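Local atomic coordinates of probable CoA-transferase alpha subunit (Rhodococcus jostii, PDB entry 6COJ), a protein that probably serves as the alpha subunit of a CoA-transferase-family enzyme and binds a coenzyme A thioester whose acyl group carries a spiro-lactone ring system. Residues 70-75 and 79-84; 89-94 and 269-274; 97-102 and 273-278. The protein carries 1 engineered substitution. All blocks are in the same frame, centred on the assembly; numbering follows the deposited sequence. Where two conformers were deposited one is given.

Interaction 1. Residues 70-75 and 79-84; sequences PDLGLL and GKVTKA
Leu75 and Lys80 meet where helix 70-77 ends in a Schellman motif, which sends the chain into strand 81-86 and so completes a beta-alpha-beta unit begun by strand 62-65. The polar part of the contact is made by the backbone. Lys80 N donates to Leu75 O over 3.0 Å in a nearly straight bond (168° at the hydrogen). Gly79 stands at the C-prime position with a positive phi, which favours glycine. Its N comes within 3.3 Å of Leu75 O, but at a poor angle, and the second bond of the motif runs from Gly79 N to Cys76 O.

The apolar part centres on one methyl. With Val81 CG1 anti to the backbone N (chi1 -178°), CG2 is the branch that reaches the helix, and it packs 3.6 Å from Leu75 CB. Leu72 comes to the same methyl from one turn earlier, its side chain crossing that of Val81 at about a right angle. Val64 of strand 62-65 also packs on Val81, and Leu55 of helix 48-56 packs on Leu75, so this knot of side chains is buried.

Lys80 adds an aliphatic contact of its own. Its stem crosses Leu75, then bends at the last torsion to bring NZ to the carbonyl oxygens of Val59 and Ser57, while Lys80 CD lies 4.1 Å from Leu75 CD2.

Interaction 2. Residues 89-94 and 269-274; sequences VSLDSA and RHYAES
Leu91 points at helix 265-274 and divides its two methyls between neighbouring residues there. CD1 lies 4.3 Å from Ala272 CB, whereas CD2 approaches the ring of Tyr271 obliquely, 4.4 Å from CE2. Both are loose van der Waals contacts. The ring that receives CD2 is anchored at its far end, where Tyr271 OH is hydrogen-bonded to Asp98, and it also meets the ring of Phe254 with planes inclined by about 35°.

Nearer the surface, a water takes over from the methyls. Arg269 carries its CG past Ala94 O, and the bend at its third torsion (chi3 -64°) leaves NH1 facing the water that spans the distance to Ala94 O. The water donates to Ala94 O at 2.7 Å and accepts from Arg269 NH1 at 3.2 Å, lying at the guanidinium edge and in its plane. From the same helix, Gln268 NE2 also donates to Leu91 O.

Each segment is also braced internally. Ser90 OG accepts from Asp92 N at 3.0 Å in an ST turn that shapes the loop. On the helix, His270 O takes Ser274 N and Ser274 OG from opposite faces of its carbonyl plane, the hydroxyl at 2.8 Å.

Residues 89-94 belong to the crossover from strand 81-86 through helix 99-106 to strand 111-114, so a helix from late in the chain here packs against a beta-alpha connection of the parallel-sheet, Rossmann-like domain.

Interaction 3. Residues 97-102 and 273-278; sequences YDPWFA and ESAKTP. With F8G (S-{(3R,5R,9R)-1-[(2R,3S,4R,5R)-5-(6-amino-9H-purin-9-yl)-4-hydroxy-3-(phosphonooxy)tetrahydrofuran-2-yl]-3,5,9-trihydroxy-8,8-dimethyl-3,5-dioxido-10,14-dioxo-2,4,6-trioxa-11,15-diaza-3lambda~5~,5lambda~5~-diphosphaheptadecan-17-yl} (5R,10R)-7-hydroxy-10-methyl-2-oxo-1-oxaspiro[4.5]dec-6-ene-6-carbothioate (non-preferred name)), chain E.
Asp98 OD1 is gripped by two backbone N-H groups at the start of helix 99-106. Phe101 N donates over 2.9 Å, almost straight at 169°, to the anti lone pair; Trp100 N adds a weak, bent bond. Asp98 is thus the N-cap, and the helix start it fixes presents Pro99 and Trp100 to Ala275.

With Trp100 CG anti to its carbonyl carbon (chi1 -83°), one face of the indole meets the Ala275 methyl, CB lying 3.3 Å from Trp100 NE1, while Pro99 CG touches the same CB at 3.7 Å. Trp281 of helix 278-288 meets Trp100 edge-to-face. The contact thereby joins the helical arm of the beta-alpha-beta crossover to the turn between helices 265-274 and 278-288.

Just before the cap, Tyr97 belongs to the pocket of the bound CoA thioester. Its OH donates to OBO, an oxygen on the diphosphate phosphorus nearer the pantetheine, at a modelled 2.4 Å, a value so short that the exact length is doubtful. OBO sits at the ring edge, in its plane. A phenylalanine here would probably leave OBO without this donor and the diphosphate less firmly placed. The Tyr97 ring also packs edge-to-face against an aromatic side chain of another protein chain.

Interaction 1 is the most interior of the three, a local helix-to-strand closure that joins a backbone hydrogen bond to aliphatic packing. Interactions 2 and 3 instead bring residues some 170 positions apart together. Both draw on helix 265-274 and the crossover after strand 88-89, and their centres lie only 8 Å from each other. Interaction 2 grades from buried methyls to a bridging water, whereas interaction 3 is partly buried, with an alanine over an indole, while Tyr97 at the start of residues 97-102 reaches the ligand diphosphate. The contacts also touch one another: Pro70 meets Leu91, Leu72 packs on both Val89 and Phe101, and Leu74 lies against the Tyr271 ring.

Interaction 1. Residues 70-75 and 79-84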
loop_
_atom_site.group_PDB
_atom_site.type_symbol
_atom_site.label_atom_id
_atom_site.label_comp_id
_atom_site.label_asym_id
_atom_site.label_seq_id
_atom_site.Cartn_x
_atom_site.Cartn_y
_atom_site.Cartn_z
ATOM N N PRO A 70 -20.144 8.716 13.878
ATOM C CA PRO A 70 -20.805 8.776 15.194
ATOM C C PRO A 70 -19.917 8.331 16.343
ATOM O O PRO A 70 -20.279 8.569 17.506
ATOM C CB PRO A 70 -22.011 7.847 15.025
ATOM C CG PRO A 70 -21.558 6.848 13.963
ATOM C CD PRO A 70 -20.712 7.667 13.011
ATOM N N ASP A 71 -18.793 7.669 16.057
ATOM C CA ASP A 71 -17.789 7.418 17.086
ATOM C C ASP A 71 -17.306 8.727 17.694
ATOM O O ASP A 71 -17.316 8.906 18.922
ATOM C CB ASP A 71 -16.608 6.629 16.493
ATOM C CG ASP A 71 -15.946 7.313 15.287
ATOM O OD1 ASP A 71 -16.641 7.929 14.450
ATOM O OD2 ASP A 71 -14.700 7.222 15.187
ATOM N N LEU A 72 -16.896 9.661 16.840
ATOM C CA LEU A 72 -16.430 10.956 17.316
ATOM C C LEU A 72 -17.569 11.754 17.935
ATOM O O LEU A 72 -17.372 12.436 18.945
ATOM C CB LEU A 72 -15.781 11.719 16.156
ATOM C CG LEU A 72 -15.103 13.042 16.502
ATOM C CD1 LEU A 72 -14.054 12.848 17.590
ATOM C CD2 LEU A 72 -14.479 13.654 15.252
ATOM N N GLY A 73 -18.771 11.667 17.357
ATOM C CA GLY A 73 -19.915 12.341 17.951
ATOM C C GLY A 73 -20.188 11.884 19.370
ATOM O O GLY A 73 -20.362 12.701 20.280
ATOM N N LEU A 74 -20.220 10.566 19.587
ATOM C CA LEU A 74 -20.477 10.072 20.937
ATOM C C LEU A 74 -19.387 10.516 21.906
ATOM O O LEU A 74 -19.676 10.934 23.031
ATOM C CB LEU A 74 -20.621 8.550 20.931
ATOM C CG LEU A 74 -21.955 7.996 20.428
ATOM C CD1 LEU A 74 -21.874 6.477 20.322
ATOM C CD2 LEU A 74 -23.129 8.417 21.327
ATOM N N LEU A 75 -18.120 10.457 21.484
ATOM C CA LEU A 75 -17.053 10.920 22.365
ATOM C C LEU A 75 -17.209 12.404 22.693
ATOM O O LEU A 75 -16.982 12.826 23.835
ATOM C CB LEU A 75 -15.691 10.629 21.726
ATOM C CG LEU A 75 -15.359 9.138 21.642
ATOM C CD1 LEU A 75 -14.097 8.935 20.811
ATOM C CD2 LEU A 75 -15.194 8.517 23.023
ATOM N N GLY A 79 -17.723 14.887 26.292
ATOM C CA GLY A 79 -16.617 15.785 26.557
ATOM C C GLY A 79 -15.269 15.104 26.632
ATOM O O GLY A 79 -14.382 15.575 27.357
ATOM N N LYS A 80 -15.093 13.997 25.915
ATOM C CA LYS A 80 -13.883 13.199 26.051
ATOM C C LYS A 80 -12.784 13.585 25.073
ATOM O O LYS A 80 -11.691 13.018 25.158
ATOM C CB LYS A 80 -14.206 11.705 25.933
ATOM C CG LYS A 80 -14.896 11.158 27.186
ATOM C CD LYS A 80 -15.330 9.729 26.983
ATOM C CE LYS A 80 -16.036 9.192 28.203
ATOM N NZ LYS A 80 -15.126 9.022 29.368
ATOM N N VAL A 81 -13.027 14.538 24.175
ATOM C CA VAL A 81 -12.099 14.874 23.097
ATOM C C VAL A 81 -11.498 16.244 23.367
ATOM O O VAL A 81 -12.225 17.230 23.557
ATOM C CB VAL A 81 -12.794 14.844 21.730
ATOM C CG1 VAL A 81 -11.793 15.159 20.617
ATOM C CG2 VAL A 81 -13.450 13.494 21.508
ATOM N N THR A 82 -10.172 16.306 23.405
ATOM C CA THR A 82 -9.445 17.565 23.495
ATOM C C THR A 82 -8.960 18.035 22.133
ATOM O O THR A 82 -9.019 19.231 21.830
ATOM C CB THR A 82 -8.238 17.393 24.424
ATOM O OG1 THR A 82 -8.697 17.078 25.739
ATOM C CG2 THR A 82 -7.400 18.672 24.492
ATOM N N LYS A 83 -8.482 17.109 21.310
ATOM C CA LYS A 83 -7.894 17.429 20.025
ATOM C C LYS A 83 -8.296 16.325 19.061
ATOM O O LYS A 83 -8.395 15.157 19.451
ATOM C CB LYS A 83 -6.367 17.505 20.163
ATOM C CG LYS A 83 -5.635 18.066 18.955
ATOM C CD LYS A 83 -4.169 18.289 19.288
ATOM C CE LYS A 83 -3.416 18.916 18.116
ATOM N NZ LYS A 83 -1.944 19.032 18.361
ATOM N N ALA A 84 -8.561 16.698 17.815
ATOM C CA ALA A 84 -9.017 15.724 16.832
ATOM C C ALA A 84 -8.281 15.921 15.519
ATOM O O ALA A 84 -8.211 17.041 15.006
ATOM C CB ALA A 84 -10.537 15.816 16.620
#

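Interaction 2. Residues 89-94 and 269-274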
loop_
_atom_site.group_PDB
_atom_site.type_symbol
_atom_site.label_atom_id
_atom_site.label_comp_id
_atom_site.label_asym_id
_atom_site.label_seq_id
_atom_site.Cartn_x
_atom_site.Cartn_y
_atom_site.Cartn_z
ATOM N N VAL A 89 -15.816 14.422 9.011
ATOM C CA VAL A 89 -16.766 13.800 9.928
ATOM C C VAL A 89 -18.091 13.692 9.190
ATOM O O VAL A 89 -18.626 14.703 8.720
ATOM C CB VAL A 89 -16.942 14.589 11.239
ATOM C CG1 VAL A 89 -17.945 13.864 12.147
ATOM C CG2 VAL A 89 -15.592 14.762 11.944
ATOM N N SER A 90 -18.605 12.468 9.053
ATOM C CA SER A 90 -19.839 12.271 8.304
ATOM C C SER A 90 -20.607 11.091 8.870
ATOM O O SER A 90 -20.009 10.090 9.283
ATOM C CB SER A 90 -19.555 11.991 6.823
ATOM O OG SER A 90 -20.771 11.834 6.104
ATOM N N LEU A 91 -21.936 11.226 8.884
ATOM C CA LEU A 91 -22.828 10.115 9.185
ATOM C C LEU A 91 -23.193 9.299 7.947
ATOM O O LEU A 91 -23.902 8.298 8.075
ATOM C CB LEU A 91 -24.092 10.624 9.886
ATOM C CG LEU A 91 -23.888 11.325 11.236
ATOM C CD1 LEU A 91 -25.221 11.770 11.826
ATOM C CD2 LEU A 91 -23.153 10.421 12.217
ATOM N N ASP A 92 -22.752 9.723 6.758
ATOM C CA ASP A 92 -22.959 9.018 5.489
ATOM C C ASP A 92 -24.395 9.082 4.968
ATOM O O ASP A 92 -24.613 9.115 3.753
ATOM C CB ASP A 92 -22.416 7.586 5.527
ATOM C CG ASP A 92 -20.912 7.541 5.360
ATOM O OD1 ASP A 92 -20.396 8.255 4.470
ATOM O OD2 ASP A 92 -20.235 6.818 6.118
ATOM N N SER A 93 -25.374 9.110 5.867
ATOM C CA SER A 93 -26.767 9.344 5.525
ATOM C C SER A 93 -27.220 10.639 6.184
ATOM O O SER A 93 -26.560 11.157 7.089
ATOM C CB SER A 93 -27.672 8.215 6.035
ATOM O OG SER A 93 -27.027 6.959 5.974
ATOM N N ALA A 94 -28.364 11.151 5.732
ATOM C CA ALA A 94 -28.955 12.345 6.335
ATOM C C ALA A 94 -29.105 12.121 7.839
ATOM O O ALA A 94 -29.483 11.035 8.264
ATOM C CB ALA A 94 -30.297 12.643 5.698
ATOM N N ARG A 269 -30.810 7.886 12.708
ATOM C CA ARG A 269 -31.658 9.073 12.721
ATOM C C ARG A 269 -32.104 9.424 14.132
ATOM O O ARG A 269 -32.130 10.603 14.502
ATOM C CB ARG A 269 -32.859 8.894 11.797
ATOM C CG ARG A 269 -32.523 9.107 10.341
ATOM C CD ARG A 269 -33.762 9.210 9.477
ATOM N NE ARG A 269 -34.539 7.980 9.449
ATOM C CZ ARG A 269 -34.392 7.028 8.535
ATOM N NH1 ARG A 269 -33.474 7.146 7.582
ATOM N NH2 ARG A 269 -35.155 5.949 8.583
ATOM N N HIS A 270 -32.449 8.415 14.939
ATOM C CA HIS A 270 -32.867 8.671 16.315
ATOM C C HIS A 270 -31.720 9.229 17.151
ATOM O O HIS A 270 -31.918 10.148 17.957
ATOM C CB HIS A 270 -33.420 7.386 16.936
ATOM C CG HIS A 270 -33.906 7.551 18.343
ATOM N ND1 HIS A 270 -35.002 8.321 18.665
ATOM C CD2 HIS A 270 -33.446 7.043 19.509
ATOM C CE1 HIS A 270 -35.196 8.284 19.969
ATOM N NE2 HIS A 270 -34.265 7.518 20.505
ATOM N N TYR A 271 -30.511 8.689 16.971
ATOM C CA TYR A 271 -29.335 9.251 17.628
ATOM C C TYR A 271 -29.172 10.730 17.287
ATOM O O TYR A 271 -29.007 11.575 18.179
ATOM C CB TYR A 271 -28.087 8.447 17.224
ATOM C CG TYR A 271 -26.791 9.225 17.299
ATOM C CD1 TYR A 271 -26.159 9.458 18.519
ATOM C CD2 TYR A 271 -26.199 9.736 16.149
ATOM C CE1 TYR A 271 -24.974 10.180 18.588
ATOM C CE2 TYR A 271 -25.016 10.464 16.208
ATOM C CZ TYR A 271 -24.407 10.679 17.430
ATOM O OH TYR A 271 -23.233 11.389 17.498
ATOM N N ALA A 272 -29.241 11.063 15.994
ATOM C CA ALA A 272 -28.997 12.437 15.563
ATOM C C ALA A 272 -30.076 13.380 16.082
ATOM O O ALA A 272 -29.774 14.465 16.591
ATOM C CB ALA A 272 -28.898 12.493 14.034
ATOM N N GLU A 273 -31.347 12.975 15.967
ATOM C CA GLU A 273 -32.432 13.818 16.460
ATOM C C GLU A 273 -32.417 13.931 17.977
ATOM O O GLU A 273 -32.877 14.938 18.526
ATOM C CB GLU A 273 -33.783 13.299 15.966
ATOM C CG GLU A 273 -34.082 13.654 14.519
ATOM C CD GLU A 273 -34.895 12.589 13.816
ATOM O OE1 GLU A 273 -35.401 11.676 14.503
ATOM O OE2 GLU A 273 -35.026 12.664 12.576
ATOM N N SER A 274 -31.893 12.928 18.678
ATOM C CA SER A 274 -31.850 13.018 20.133
ATOM C C SER A 274 -30.819 14.028 20.624
ATOM O O SER A 274 -30.916 14.487 21.767
ATOM C CB SER A 274 -31.614 11.640 20.753
ATOM O OG SER A 274 -32.736 10.796 20.543
HETATM O O HOH W 1 -30.920 9.059 7.101
#

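Interaction 3. Residues 97-102 and 273-278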
loop_
_atom_site.group_PDB
_atom_site.type_symbol
_atom_site.label_atom_id
_atom_site.label_comp_id
_atom_site.label_asym_id
_atom_site.label_seq_id
_atom_site.Cartn_x
_atom_site.Cartn_y
_atom_site.Cartn_z
ATOM N N TYR A 97 -24.171 15.561 8.694
ATOM C CA TYR A 97 -23.252 16.119 9.669
ATOM C C TYR A 97 -23.564 15.516 11.031
ATOM O O TYR A 97 -24.731 15.339 11.389
ATOM C CB TYR A 97 -23.401 17.641 9.707
ATOM C CG TYR A 97 -23.350 18.284 8.328
ATOM C CD1 TYR A 97 -22.435 17.855 7.367
ATOM C CD2 TYR A 97 -24.230 19.303 7.985
ATOM C CE1 TYR A 97 -22.392 18.436 6.104
ATOM C CE2 TYR A 97 -24.199 19.883 6.730
ATOM C CZ TYR A 97 -23.279 19.446 5.793
ATOM O OH TYR A 97 -23.256 20.042 4.543
ATOM N N ASP A 98 -22.528 15.150 11.772
ATOM C CA ASP A 98 -22.768 14.640 13.117
ATOM C C ASP A 98 -23.070 15.803 14.052
ATOM O O ASP A 98 -22.250 16.722 14.168
ATOM C CB ASP A 98 -21.590 13.837 13.647
ATOM C CG ASP A 98 -21.872 13.279 15.033
ATOM O OD1 ASP A 98 -21.764 14.039 16.017
ATOM O OD2 ASP A 98 -22.254 12.094 15.149
ATOM N N PRO A 99 -24.214 15.799 14.738
ATOM C CA PRO A 99 -24.611 16.976 15.523
ATOM C C PRO A 99 -23.802 17.162 16.789
ATOM O O PRO A 99 -23.714 18.290 17.284
ATOM C CB PRO A 99 -26.088 16.701 15.839
ATOM C CG PRO A 99 -26.175 15.186 15.863
ATOM C CD PRO A 99 -25.219 14.723 14.776
ATOM N N TRP A 100 -23.218 16.097 17.342
ATOM C CA TRP A 100 -22.398 16.271 18.535
ATOM C C TRP A 100 -21.015 16.803 18.194
ATOM O O TRP A 100 -20.477 17.656 18.911
ATOM C CB TRP A 100 -22.307 14.967 19.325
ATOM C CG TRP A 100 -23.478 14.746 20.226
ATOM C CD1 TRP A 100 -24.433 13.776 20.119
ATOM C CD2 TRP A 100 -23.835 15.534 21.367
ATOM N NE1 TRP A 100 -25.358 13.904 21.130
ATOM C CE2 TRP A 100 -25.010 14.975 21.912
ATOM C CE3 TRP A 100 -23.263 16.648 21.992
ATOM C CZ2 TRP A 100 -25.629 15.497 23.048
ATOM C CZ3 TRP A 100 -23.880 17.169 23.114
ATOM C CH2 TRP A 100 -25.047 16.593 23.634
ATOM N N PHE A 101 -20.421 16.315 17.106
ATOM C CA PHE A 101 -19.211 16.951 16.606
ATOM C C PHE A 101 -19.468 18.421 16.278
ATOM O O PHE A 101 -18.669 19.296 16.634
ATOM C CB PHE A 101 -18.712 16.181 15.386
ATOM C CG PHE A 101 -17.549 16.826 14.696
ATOM C CD1 PHE A 101 -16.300 16.867 15.299
ATOM C CD2 PHE A 101 -17.706 17.393 13.445
ATOM C CE1 PHE A 101 -15.223 17.457 14.657
ATOM C CE2 PHE A 101 -16.629 17.987 12.794
ATOM C CZ PHE A 101 -15.388 18.017 13.405
ATOM N N ALA A 102 -20.592 18.719 15.619
ATOM C CA ALA A 102 -20.904 20.111 15.295
ATOM C C ALA A 102 -21.011 20.965 16.553
ATOM O O ALA A 102 -20.511 22.094 16.588
ATOM C CB ALA A 102 -22.202 20.189 14.485
ATOM N N GLU A 273 -31.347 12.975 15.967
ATOM C CA GLU A 273 -32.432 13.818 16.460
ATOM C C GLU A 273 -32.417 13.931 17.977
ATOM O O GLU A 273 -32.877 14.938 18.526
ATOM C CB GLU A 273 -33.783 13.299 15.966
ATOM C CG GLU A 273 -34.082 13.654 14.519
ATOM C CD GLU A 273 -34.895 12.589 13.816
ATOM O OE1 GLU A 273 -35.401 11.676 14.503
ATOM O OE2 GLU A 273 -35.026 12.664 12.576
ATOM N N SER A 274 -31.893 12.928 18.678
ATOM C CA SER A 274 -31.850 13.018 20.133
ATOM C C SER A 274 -30.819 14.028 20.624
ATOM O O SER A 274 -30.916 14.487 21.767
ATOM C CB SER A 274 -31.614 11.640 20.753
ATOM O OG SER A 274 -32.736 10.796 20.543
ATOM N N ALA A 275 -29.852 14.399 19.786
ATOM C CA ALA A 275 -28.843 15.381 20.160
ATOM C C ALA A 275 -29.365 16.817 20.162
ATOM O O ALA A 275 -28.658 17.715 20.633
ATOM C CB ALA A 275 -27.640 15.258 19.215
ATOM N N LYS A 276 -30.588 17.058 19.674
ATOM C CA LYS A 276 -31.046 18.431 19.469
ATOM C C LYS A 276 -31.334 19.160 20.777
ATOM O O LYS A 276 -31.100 20.370 20.869
ATOM C CB LYS A 276 -32.266 18.466 18.550
ATOM C CG LYS A 276 -32.173 17.518 17.385
ATOM C CD LYS A 276 -33.123 17.888 16.274
ATOM C CE LYS A 276 -32.532 17.456 14.938
ATOM N NZ LYS A 276 -32.784 18.448 13.864
ATOM N N THR A 277 -31.855 18.468 21.783
ATOM C CA THR A 277 -32.193 19.154 23.020
ATOM C C THR A 277 -31.596 18.426 24.212
ATOM O O THR A 277 -31.387 17.209 24.162
ATOM C CB THR A 277 -33.715 19.256 23.222
ATOM O OG1 THR A 277 -34.269 17.950 23.432
ATOM C CG2 THR A 277 -34.382 19.913 22.022
ATOM N N PRO A 278 -31.295 19.151 25.297
ATOM C CA PRO A 278 -30.865 18.465 26.525
ATOM C C PRO A 278 -31.855 17.397 26.940
ATOM O O PRO A 278 -31.469 16.322 27.420
ATOM C CB PRO A 278 -30.795 19.597 27.565
ATOM C CG PRO A 278 -31.061 20.887 26.821
ATOM C CD PRO A 278 -31.051 20.600 25.355
HETATM C C4 F8G E . -24.676 29.779 7.892
HETATM C C5 F8G E . -23.608 30.671 7.421
HETATM C C6 F8G E . -22.697 31.262 8.431
HETATM C C8 F8G E . -24.785 29.953 5.722
HETATM N N1 F8G E . -22.877 30.962 9.739
HETATM N N3 F8G E . -24.816 29.510 9.211
HETATM C "C1'" F8G E . -26.498 28.464 6.862
HETATM C C2 F8G E . -23.936 30.074 10.239
HETATM C "C2'" F8G E . -27.626 28.772 5.898
HETATM C "C3'" F8G E . -28.201 27.392 5.672
HETATM C "C4'" F8G E . -26.976 26.516 5.646
HETATM C "C5'" F8G E . -26.450 26.412 4.230
HETATM C CAA F8G E . -11.616 11.529 -3.104
HETATM C CAB F8G E . -12.868 12.357 -2.956
HETATM C CAC F8G E . -13.632 12.348 -1.843
HETATM C CAD F8G E . -13.502 11.236 -0.812
HETATM C CAE F8G E . -12.500 10.177 -1.266
HETATM C CAF F8G E . -11.246 10.823 -1.816
HETATM C CAG F8G E . -14.567 13.456 -1.578
HETATM C CAI F8G E . -12.121 9.216 -0.149
HETATM C CAK F8G E . -14.830 10.562 -0.406
HETATM C CAL F8G E . -15.114 10.880 1.072
HETATM C CAM F8G E . -13.929 11.735 1.448
HETATM C CAQ F8G E . -15.986 15.773 -1.771
HETATM C CAR F8G E . -17.394 15.238 -1.971
HETATM C CAT F8G E . -19.005 17.017 -1.694
HETATM C CAU F8G E . -20.148 17.527 -0.837
HETATM C CAV F8G E . -20.477 18.998 -1.061
HETATM C CAX F8G E . -22.841 19.330 -0.772
HETATM C CAY F8G E . -23.981 19.834 0.075
HETATM C CAZ F8G E . -24.526 21.176 -0.429
HETATM C CBA F8G E . -25.528 21.711 0.583
HETATM C CBM F8G E . -23.380 22.170 -0.551
HETATM C CBN F8G E . -25.242 21.033 -1.766
HETATM N N6 F8G E . -21.696 32.091 8.051
HETATM N N7 F8G E . -23.733 30.735 6.079
HETATM N N9 F8G E . -25.349 29.398 6.810
HETATM N NAS F8G E . -18.365 15.967 -1.190
HETATM N NAW F8G E . -21.620 19.405 -0.254
HETATM O "O2'" F8G E . -28.594 29.659 6.464
HETATM O "O3'" F8G E . -28.927 26.980 6.817
HETATM O "O4'" F8G E . -26.016 27.179 6.466
HETATM O "O5'" F8G E . -27.408 25.714 3.440
HETATM O OAH F8G E . -13.158 13.038 -3.917
HETATM O OAJ F8G E . -15.196 13.459 -0.527
HETATM O OAN F8G E . -13.722 12.299 2.500
HETATM O OAO F8G E . -12.988 11.839 0.368
HETATM O OBB F8G E . -24.847 21.775 1.827
HETATM O OBD F8G E . -25.771 23.819 3.121
HETATM O OBJ F8G E . -18.701 17.519 -2.769
HETATM O OBK F8G E . -23.026 18.856 -1.883
HETATM O OBL F8G E . -25.040 18.864 0.098
HETATM O OBO F8G E . -24.743 21.928 4.331
HETATM O OBP F8G E . -26.961 21.490 3.257
HETATM O OBQ F8G E . -27.926 23.905 1.693
HETATM O OBR F8G E . -26.094 25.566 1.302
HETATM O OCI F8G E . -31.062 26.449 8.074
HETATM O OCJ F8G E . -30.890 28.505 6.693
HETATM O OCK F8G E . -31.013 26.267 5.597
HETATM P PBC F8G E . -25.639 22.214 3.154
HETATM P PBE F8G E . -26.827 24.727 2.321
HETATM P PCH F8G E . -30.525 27.045 6.796
HETATM S SAP F8G E . -14.832 14.744 -2.622
#